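Local coordinates for protein VP5 (Halorubrum pleomorphic virus 2, PDB 6QGI) that probably mediates fusion of the viral envelope with the membrane of its haloarchaeal host, as the envelope fusion protein of a pleomorphic virus, at residues Gly255-Ser259 with Gly260-Val264; Asp125-Leu128 with Ser129-Asn133; Glu281-Ser284 with Gln285-Asp289. All blocks are in the same frame, centred on the assembly; numbering follows the deposited sequence.

Contact 1: residues Gly255-Ser259 with Gly260-Val264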
ATOM      1  N   GLY A 255      -9.616  -2.920  40.794  1.00 43.78           N
ATOM      2  CA  GLY A 255     -10.446  -2.716  41.975  1.00 45.38           C
ATOM      3  C   GLY A 255     -11.862  -2.330  41.607  1.00 51.08           C
ATOM      4  O   GLY A 255     -12.815  -2.893  42.152  1.00 52.34           O
ATOM      5  N   ASP A 256     -12.004  -1.370  40.665  1.00 47.42           N
ATOM      6  CA  ASP A 256     -13.284  -0.858  40.169  1.00 47.54           C
ATOM      7  C   ASP A 256     -14.014  -1.949  39.370  1.00 50.93           C
ATOM      8  O   ASP A 256     -15.167  -2.259  39.674  1.00 51.40           O
ATOM      9  CB  ASP A 256     -13.057   0.406  39.314  1.00 48.92           C
ATOM     10  CG  ASP A 256     -14.195   1.420  39.315  1.00 62.75           C
ATOM     11  OD1 ASP A 256     -15.371   1.002  39.462  1.00 64.56           O
ATOM     12  OD2 ASP A 256     -13.912   2.628  39.141  1.00 68.39           O
ATOM     13  N   VAL A 257     -13.333  -2.549  38.378  1.00 46.32           N
ATOM     14  CA  VAL A 257     -13.904  -3.636  37.585  1.00 45.71           C
ATOM     15  C   VAL A 257     -13.645  -4.928  38.359  1.00 50.06           C
ATOM     16  O   VAL A 257     -12.494  -5.247  38.673  1.00 49.64           O
ATOM     17  CB  VAL A 257     -13.382  -3.679  36.121  1.00 47.86           C
ATOM     18  CG1 VAL A 257     -13.862  -4.934  35.395  1.00 47.42           C
ATOM     19  CG2 VAL A 257     -13.802  -2.430  35.352  1.00 47.12           C
ATOM     20  N   GLN A 258     -14.729  -5.634  38.703  1.00 47.11           N
ATOM     21  CA  GLN A 258     -14.708  -6.881  39.465  1.00 47.39           C
ATOM     22  C   GLN A 258     -14.492  -8.086  38.546  1.00 49.84           C
ATOM     23  O   GLN A 258     -14.801  -8.017  37.358  1.00 47.86           O
ATOM     24  CB  GLN A 258     -16.027  -7.049  40.251  1.00 50.00           C
ATOM     25  CG  GLN A 258     -16.352  -5.917  41.236  1.00 68.22           C
ATOM     26  CD  GLN A 258     -15.620  -6.017  42.557  1.00 89.85           C
ATOM     27  OE1 GLN A 258     -14.775  -5.179  42.890  1.00 84.79           O
ATOM     28  NE2 GLN A 258     -15.942  -7.033  43.351  1.00 82.59           N
ATOM     29  N   SER A 259     -13.972  -9.193  39.104  1.00 47.58           N
ATOM     30  CA  SER A 259     -13.766 -10.443  38.371  1.00 47.55           C
ATOM     31  C   SER A 259     -15.124 -10.981  37.918  1.00 51.81           C
ATOM     32  O   SER A 259     -16.034 -11.136  38.741  1.00 52.50           O
ATOM     33  CB  SER A 259     -13.043 -11.467  39.246  1.00 52.75           C
ATOM     34  OG  SER A 259     -11.771 -10.994  39.658  1.00 63.80           O
ATOM     35  N   GLY A 260     -15.267 -11.176  36.612  1.00 47.14           N
ATOM     36  CA  GLY A 260     -16.507 -11.652  36.016  1.00 47.18           C
ATOM     37  C   GLY A 260     -17.348 -10.558  35.393  1.00 50.16           C
ATOM     38  O   GLY A 260     -18.293 -10.865  34.659  1.00 50.17           O
ATOM     39  N   GLU A 261     -17.015  -9.271  35.677  1.00 45.63           N
ATOM     40  CA  GLU A 261     -17.718  -8.098  35.133  1.00 44.94           C
ATOM     41  C   GLU A 261     -17.596  -8.081  33.608  1.00 47.35           C
ATOM     42  O   GLU A 261     -18.603  -7.914  32.918  1.00 47.14           O
ATOM     43  CB  GLU A 261     -17.172  -6.796  35.739  1.00 45.93           C
ATOM     44  CG  GLU A 261     -18.189  -5.671  35.826  1.00 56.77           C
ATOM     45  CD  GLU A 261     -17.769  -4.467  36.651  1.00 77.88           C
ATOM     46  OE1 GLU A 261     -17.171  -4.657  37.735  1.00 71.45           O
ATOM     47  OE2 GLU A 261     -18.064  -3.328  36.225  1.00 74.97           O
ATOM     48  N   ILE A 262     -16.365  -8.302  33.091  1.00 42.55           N
ATOM     49  CA  ILE A 262     -16.074  -8.376  31.657  1.00 41.27           C
ATOM     50  C   ILE A 262     -15.534  -9.781  31.331  1.00 45.29           C
ATOM     51  O   ILE A 262     -14.594 -10.249  31.981  1.00 44.29           O
ATOM     52  CB  ILE A 262     -15.098  -7.262  31.150  1.00 42.92           C
ATOM     53  CG1 ILE A 262     -15.419  -5.860  31.726  1.00 43.24           C
ATOM     54  CG2 ILE A 262     -15.057  -7.232  29.615  1.00 42.33           C
ATOM     55  CD1 ILE A 262     -14.235  -4.859  31.648  1.00 47.13           C
ATOM     56  N   GLU A 263     -16.136 -10.440  30.324  1.00 42.72           N
ATOM     57  CA  GLU A 263     -15.730 -11.763  29.846  1.00 43.05           C
ATOM     58  C   GLU A 263     -15.390 -11.662  28.360  1.00 46.62           C
ATOM     59  O   GLU A 263     -16.287 -11.572  27.515  1.00 46.18           O
ATOM     60  CB  GLU A 263     -16.809 -12.827  30.125  1.00 45.76           C
ATOM     61  CG  GLU A 263     -16.940 -13.211  31.595  1.00 57.76           C
ATOM     62  CD  GLU A 263     -15.747 -13.874  32.264  1.00 81.05           C
ATOM     63  OE1 GLU A 263     -14.928 -14.506  31.557  1.00 75.44           O
ATOM     64  OE2 GLU A 263     -15.642 -13.772  33.508  1.00 75.75           O
ATOM     65  N   VAL A 264     -14.082 -11.621  28.054  1.00 43.14           N
ATOM     66  CA  VAL A 264     -13.581 -11.451  26.685  1.00 42.46           C
ATOM     67  C   VAL A 264     -12.626 -12.597  26.265  1.00 47.31           C
ATOM     68  O   VAL A 264     -11.867 -12.447  25.300  1.00 46.12           O
ATOM     69  CB  VAL A 264     -12.920 -10.055  26.484  1.00 45.24           C
ATOM     70  CG1 VAL A 264     -13.972  -8.951  26.436  1.00 45.08           C
ATOM     71  CG2 VAL A 264     -11.855  -9.762  27.543  1.00 44.89           C
TER
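The carboxylate of E261 reaches back over the turn and takes the backbone N-H of Q258: Q258 N lies 2.8 Å from E261 OE1, and the bond is almost straight at 174°. The donor stands above the carboxylate plane, 36° out of it, and the same oxygen also rests 3.4 Å from V257 CA. E261 leaves the main chain with CG anti to its backbone N (chi1 -151°) and then runs extended, which is what carries the acid group to the far arm of the turn. A second bond runs the other way, from E261 N to Q258 O at 3.0 Å, so that the two residues are tied by a backbone bond and a side-chain bond at once. Next to the hydrogen-bonded groups the aliphatic parts meet. V257 CG1 touches E261 CB at 3.8 Å and, at the same distance, I262 CD1; the V257 and I262 side chains cross at about a right angle, with V257 CG1 set beside its own carbonyl carbon and facing both partners. Further out, the turn is anchored on the end of helix 66-86: N86 OD1 accepts from G260 N, S259 OG bonds to L85 O, and V257 packs on L85. I262 also packs on W479 of helix 476-496. G260, at the third position of the turn, takes the positive phi that glycine readily adopts in this turn type. Residues Q258 to E261 thus form a type II beta turn with glycine third, closed by E261 N to Q258 O and with the E261 carboxylate on Q258 N, in the loop joining helices 225-253 and 270-279.

Contact 2: residues Asp125-Leu128 with Ser129-Asn133; sequences DSIL and STVVN
Two hydroxyls of 129-133 fold back onto carbonyls four residues earlier. S129 OG donates to D125 O at 2.9 Å, tilted 34° from the carbonyl plane, beside a weak bond from S129 N to the same oxygen. T130 OG1 comes closer, 2.7 Å from S126 O, and meets it nearly end-on to the carbonyl; T130 N makes a second bond to that oxygen. Both hydroxyls owe this to a first torsion that sets the oxygen anti to the carbonyl carbon, chi1 -66° in S129 and -51° in T130. OG1 of T130 is also within bonding distance of P31 O; its single proton faces two carbonyls, S126 O and P31 O, so the bond is shared, and this side chain joins the helix to the segment leading into helix 37-60. The backbone ladder goes on with V131 N to I127 O, 2.8 Å, and V132 N to L128 O, 3.2 Å. These are the i to i+4 bonds of the last turns of the long helix 91-133, whose serine and threonine share main-chain acceptors as such residues commonly do in alpha helices. Apolar contact across the segments is between I127 and V131, which stand side by side and point the same way, with I127 CG2 4.0 Å from V131 CG2. Both lean on V44 of helix 37-60, I127 touching T47 as well, while L128 packs on F143 of a loop and on A158 of strand 155-159.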
ATOM      1  N   ASP A 125      22.269  -3.429  -2.571  1.00 27.33           N
ATOM      2  CA  ASP A 125      23.641  -3.919  -2.451  1.00 28.35           C
ATOM      3  C   ASP A 125      23.997  -4.827  -3.629  1.00 32.27           C
ATOM      4  O   ASP A 125      25.081  -4.673  -4.200  1.00 33.39           O
ATOM      5  CB  ASP A 125      23.858  -4.643  -1.115  1.00 30.78           C
ATOM      6  CG  ASP A 125      25.303  -5.051  -0.859  1.00 43.86           C
ATOM      7  OD1 ASP A 125      26.208  -4.195  -1.033  1.00 45.18           O
ATOM      8  OD2 ASP A 125      25.529  -6.223  -0.475  1.00 49.23           O
ATOM      9  N   SER A 126      23.069  -5.727  -4.024  1.00 27.61           N
ATOM     10  CA  SER A 126      23.265  -6.627  -5.161  1.00 27.77           C
ATOM     11  C   SER A 126      23.146  -5.867  -6.498  1.00 31.62           C
ATOM     12  O   SER A 126      23.731  -6.318  -7.479  1.00 32.37           O
ATOM     13  CB  SER A 126      22.319  -7.822  -5.108  1.00 31.43           C
ATOM     14  OG  SER A 126      20.961  -7.442  -4.982  1.00 42.98           O
ATOM     15  N   ILE A 127      22.450  -4.700  -6.529  1.00 27.01           N
ATOM     16  CA  ILE A 127      22.393  -3.837  -7.720  1.00 26.39           C
ATOM     17  C   ILE A 127      23.788  -3.225  -7.897  1.00 31.95           C
ATOM     18  O   ILE A 127      24.392  -3.378  -8.960  1.00 32.46           O
ATOM     19  CB  ILE A 127      21.284  -2.740  -7.653  1.00 27.99           C
ATOM     20  CG1 ILE A 127      19.878  -3.328  -7.870  1.00 27.41           C
ATOM     21  CG2 ILE A 127      21.558  -1.599  -8.646  1.00 28.15           C
ATOM     22  CD1 ILE A 127      18.737  -2.527  -7.189  1.00 31.31           C
ATOM     23  N   LEU A 128      24.311  -2.582  -6.822  1.00 28.39           N
ATOM     24  CA  LEU A 128      25.627  -1.933  -6.785  1.00 28.73           C
ATOM     25  C   LEU A 128      26.760  -2.936  -7.076  1.00 33.23           C
ATOM     26  O   LEU A 128      27.801  -2.523  -7.578  1.00 34.32           O
ATOM     27  CB  LEU A 128      25.872  -1.217  -5.439  1.00 28.65           C
ATOM     28  CG  LEU A 128      24.861  -0.141  -5.005  1.00 31.56           C
ATOM     29  CD1 LEU A 128      25.004   0.174  -3.537  1.00 32.04           C
ATOM     30  CD2 LEU A 128      24.994   1.121  -5.811  1.00 33.21           C
ATOM     31  N   SER A 129      26.551  -4.242  -6.787  1.00 28.90           N
ATOM     32  CA  SER A 129      27.516  -5.299  -7.095  1.00 29.32           C
ATOM     33  C   SER A 129      27.522  -5.533  -8.601  1.00 31.20           C
ATOM     34  O   SER A 129      28.576  -5.441  -9.230  1.00 32.08           O
ATOM     35  CB  SER A 129      27.178  -6.588  -6.348  1.00 33.65           C
ATOM     36  OG  SER A 129      27.310  -6.443  -4.945  1.00 44.06           O
ATOM     37  N   THR A 130      26.327  -5.763  -9.180  1.00 25.13           N
ATOM     38  CA  THR A 130      26.089  -5.988 -10.610  1.00 24.30           C
ATOM     39  C   THR A 130      26.550  -4.777 -11.449  1.00 27.40           C
ATOM     40  O   THR A 130      27.066  -4.967 -12.553  1.00 28.40           O
ATOM     41  CB  THR A 130      24.598  -6.296 -10.852  1.00 29.22           C
ATOM     42  OG1 THR A 130      24.175  -7.335  -9.977  1.00 25.91           O
ATOM     43  CG2 THR A 130      24.318  -6.733 -12.260  1.00 30.80           C
ATOM     44  N   VAL A 131      26.376  -3.549 -10.927  1.00 22.06           N
ATOM     45  CA  VAL A 131      26.764  -2.316 -11.622  1.00 21.90           C
ATOM     46  C   VAL A 131      28.307  -2.218 -11.659  1.00 27.88           C
ATOM     47  O   VAL A 131      28.867  -2.151 -12.753  1.00 28.33           O
ATOM     48  CB  VAL A 131      26.076  -1.051 -11.025  1.00 24.61           C
ATOM     49  CG1 VAL A 131      26.643   0.225 -11.623  1.00 24.66           C
ATOM     50  CG2 VAL A 131      24.562  -1.095 -11.237  1.00 22.87           C
ATOM     51  N   VAL A 132      28.985  -2.283 -10.491  1.00 25.51           N
ATOM     52  CA  VAL A 132      30.454  -2.231 -10.394  1.00 27.04           C
ATOM     53  C   VAL A 132      31.086  -3.345 -11.259  1.00 31.92           C
ATOM     54  O   VAL A 132      31.984  -3.051 -12.054  1.00 32.62           O
ATOM     55  CB  VAL A 132      30.945  -2.286  -8.916  1.00 31.63           C
ATOM     56  CG1 VAL A 132      32.441  -2.587  -8.818  1.00 33.13           C
ATOM     57  CG2 VAL A 132      30.623  -0.987  -8.186  1.00 31.10           C
ATOM     58  N   ASN A 133      30.583  -4.597 -11.138  1.00 27.83           N
ATOM     59  CA  ASN A 133      31.084  -5.761 -11.879  1.00 28.23           C
ATOM     60  C   ASN A 133      30.891  -5.636 -13.392  1.00 31.79           C
ATOM     61  O   ASN A 133      31.699  -6.206 -14.134  1.00 32.43           O
ATOM     62  CB  ASN A 133      30.455  -7.057 -11.380  1.00 28.41           C
ATOM     63  CG  ASN A 133      31.041  -7.541 -10.080  1.00 50.58           C
ATOM     64  OD1 ASN A 133      32.262  -7.670  -9.923  1.00 47.58           O
ATOM     65  ND2 ASN A 133      30.183  -7.828  -9.115  1.00 41.14           N
TER

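Contact 3: residues Glu281-Ser284 with Gln285-Asp289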
ATOM      1  N   GLU A 281      -9.067 -18.809   1.582  1.00 47.85           N
ATOM      2  CA  GLU A 281      -9.569 -18.119   0.391  1.00 47.36           C
ATOM      3  C   GLU A 281     -10.969 -17.592   0.669  1.00 50.40           C
ATOM      4  O   GLU A 281     -11.781 -18.287   1.289  1.00 51.02           O
ATOM      5  CB  GLU A 281      -9.586 -19.055  -0.830  1.00 49.75           C
ATOM      6  CG  GLU A 281      -8.230 -19.266  -1.486  1.00 61.99           C
ATOM      7  CD  GLU A 281      -8.220 -20.057  -2.785  1.00 88.21           C
ATOM      8  OE1 GLU A 281      -9.264 -20.649  -3.148  1.00 84.84           O
ATOM      9  OE2 GLU A 281      -7.154 -20.085  -3.442  1.00 82.93           O
ATOM     10  N   GLY A 282     -11.230 -16.370   0.217  1.00 45.17           N
ATOM     11  CA  GLY A 282     -12.518 -15.708   0.395  1.00 44.65           C
ATOM     12  C   GLY A 282     -12.512 -14.287  -0.125  1.00 45.32           C
ATOM     13  O   GLY A 282     -12.236 -14.059  -1.307  1.00 45.13           O
ATOM     14  N   MET A 283     -12.814 -13.324   0.755  1.00 39.08           N
ATOM     15  CA  MET A 283     -12.827 -11.914   0.376  1.00 37.00           C
ATOM     16  C   MET A 283     -11.394 -11.365   0.292  1.00 36.76           C
ATOM     17  O   MET A 283     -10.477 -11.912   0.919  1.00 35.32           O
ATOM     18  CB  MET A 283     -13.700 -11.066   1.332  1.00 39.36           C
ATOM     19  CG  MET A 283     -13.214 -11.033   2.774  1.00 42.68           C
ATOM     20  SD  MET A 283     -14.153  -9.876   3.803  1.00 47.42           S
ATOM     21  CE  MET A 283     -13.243  -8.450   3.576  1.00 42.87           C
ATOM     22  N   SER A 284     -11.216 -10.287  -0.497  1.00 31.05           N
ATOM     23  CA  SER A 284      -9.950  -9.581  -0.677  1.00 28.73           C
ATOM     24  C   SER A 284      -9.412  -9.159   0.702  1.00 30.10           C
ATOM     25  O   SER A 284     -10.155  -8.607   1.517  1.00 28.64           O
ATOM     26  CB  SER A 284     -10.142  -8.390  -1.609  1.00 31.87           C
ATOM     27  OG  SER A 284     -11.169  -7.526  -1.151  1.00 40.42           O
ATOM     28  N   GLN A 285      -8.143  -9.510   0.977  1.00 25.70           N
ATOM     29  CA  GLN A 285      -7.470  -9.357   2.266  1.00 24.53           C
ATOM     30  C   GLN A 285      -7.233  -7.916   2.736  1.00 27.52           C
ATOM     31  O   GLN A 285      -7.342  -7.672   3.939  1.00 26.42           O
ATOM     32  CB  GLN A 285      -6.132 -10.110   2.256  1.00 25.23           C
ATOM     33  CG  GLN A 285      -5.633 -10.534   3.642  1.00 36.69           C
ATOM     34  CD  GLN A 285      -6.702 -11.163   4.503  1.00 53.86           C
ATOM     35  OE1 GLN A 285      -7.332 -12.159   4.135  1.00 51.81           O
ATOM     36  NE2 GLN A 285      -6.936 -10.579   5.668  1.00 45.82           N
ATOM     37  N   ALA A 286      -6.876  -6.983   1.837  1.00 24.33           N
ATOM     38  CA  ALA A 286      -6.591  -5.602   2.240  1.00 23.80           C
ATOM     39  C   ALA A 286      -7.796  -4.928   2.930  1.00 28.26           C
ATOM     40  O   ALA A 286      -7.589  -4.248   3.938  1.00 27.90           O
ATOM     41  CB  ALA A 286      -6.125  -4.780   1.051  1.00 24.11           C
ATOM     42  N   ILE A 287      -9.043  -5.160   2.448  1.00 24.87           N
ATOM     43  CA  ILE A 287     -10.215  -4.564   3.106  1.00 25.07           C
ATOM     44  C   ILE A 287     -10.475  -5.288   4.452  1.00 28.54           C
ATOM     45  O   ILE A 287     -10.771  -4.612   5.437  1.00 28.11           O
ATOM     46  CB  ILE A 287     -11.485  -4.442   2.210  1.00 28.91           C
ATOM     47  CG1 ILE A 287     -12.641  -3.677   2.921  1.00 29.75           C
ATOM     48  CG2 ILE A 287     -11.959  -5.784   1.656  1.00 30.45           C
ATOM     49  CD1 ILE A 287     -12.333  -2.242   3.399  1.00 32.43           C
ATOM     50  N   ALA A 288     -10.265  -6.625   4.511  1.00 25.08           N
ATOM     51  CA  ALA A 288     -10.386  -7.412   5.745  1.00 25.40           C
ATOM     52  C   ALA A 288      -9.428  -6.862   6.811  1.00 29.75           C
ATOM     53  O   ALA A 288      -9.828  -6.665   7.953  1.00 30.49           O
ATOM     54  CB  ALA A 288     -10.092  -8.879   5.464  1.00 26.26           C
ATOM     55  N   ASP A 289      -8.191  -6.536   6.395  1.00 25.81           N
ATOM     56  CA  ASP A 289      -7.138  -5.961   7.223  1.00 24.75           C
ATOM     57  C   ASP A 289      -7.458  -4.501   7.599  1.00 28.35           C
ATOM     58  O   ASP A 289      -7.208  -4.109   8.740  1.00 28.28           O
ATOM     59  CB  ASP A 289      -5.777  -6.062   6.503  1.00 25.95           C
ATOM     60  CG  ASP A 289      -5.219  -7.473   6.338  1.00 37.44           C
ATOM     61  OD1 ASP A 289      -5.725  -8.405   7.015  1.00 39.00           O
ATOM     62  OD2 ASP A 289      -4.282  -7.650   5.527  1.00 42.26           O
TER
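The chain passes from an extended M283 and S284 straight into helix 285-292, S284 occupying the N-cap position without making a capping bond through its side chain. M283 doubles over the first turn: its methyl CE sits 3.5 Å from I287 CG2 and 3.7 Å from A288 CB. With CG wedged between the backbone N and the carbonyl carbon (chi1 63°) and the chain bent at the sulfur, the methionine crosses the isoleucine at about a right angle and reaches the helix with its end carbon. I287 CG2 is then shared, since S284 OG and S284 O each approach it to 3.4 Å. The hydroxyl of S284 is used elsewhere, hydrogen-bonded to Q497 NE2. Q285, the first helical residue, donates through NE2 to D289 OD1 one turn later, at 2.8 Å; the acceptor is in the amide plane, whereas the amide nitrogen stands 50° above the plane of the carboxylate. OD2 of D289 forms a salt bridge with R21, which would steady the carboxylate and probably favours its charged form. Around this, M283 and I287 pack on Y493 of helix 476-496, and A288 on M277 of helix 270-279. The contact of M283, at N', with A288, at N4, is a hydrophobic staple, here formed without a capping box and with I287 CG2 also against the methyl; helices 270-279 and 476-496 and strand 434-439 are packed around it.

All three contacts are local, but they differ in burial and place. Contact 1 is mostly exposed, five of its seven touching residues, with V257 and I262 buried; its centre lies about 39 Å from that of the chain. Contact 2, near the end of a long helix on the other side of the chain's centre, has half its touching residues buried. Contact 3 has no exposed touching residue and is the most central, its centre about 14 Å from the chain's. Contacts 1 and 3 both border helix 476-496; contact 2 faces helix 37-60. The chemistry differs accordingly: a carboxylate and a turn bond in 255-264, hydroxyls on helix carbonyls in 125-133, methyl packing with an amide–carboxylate bond in 281-289.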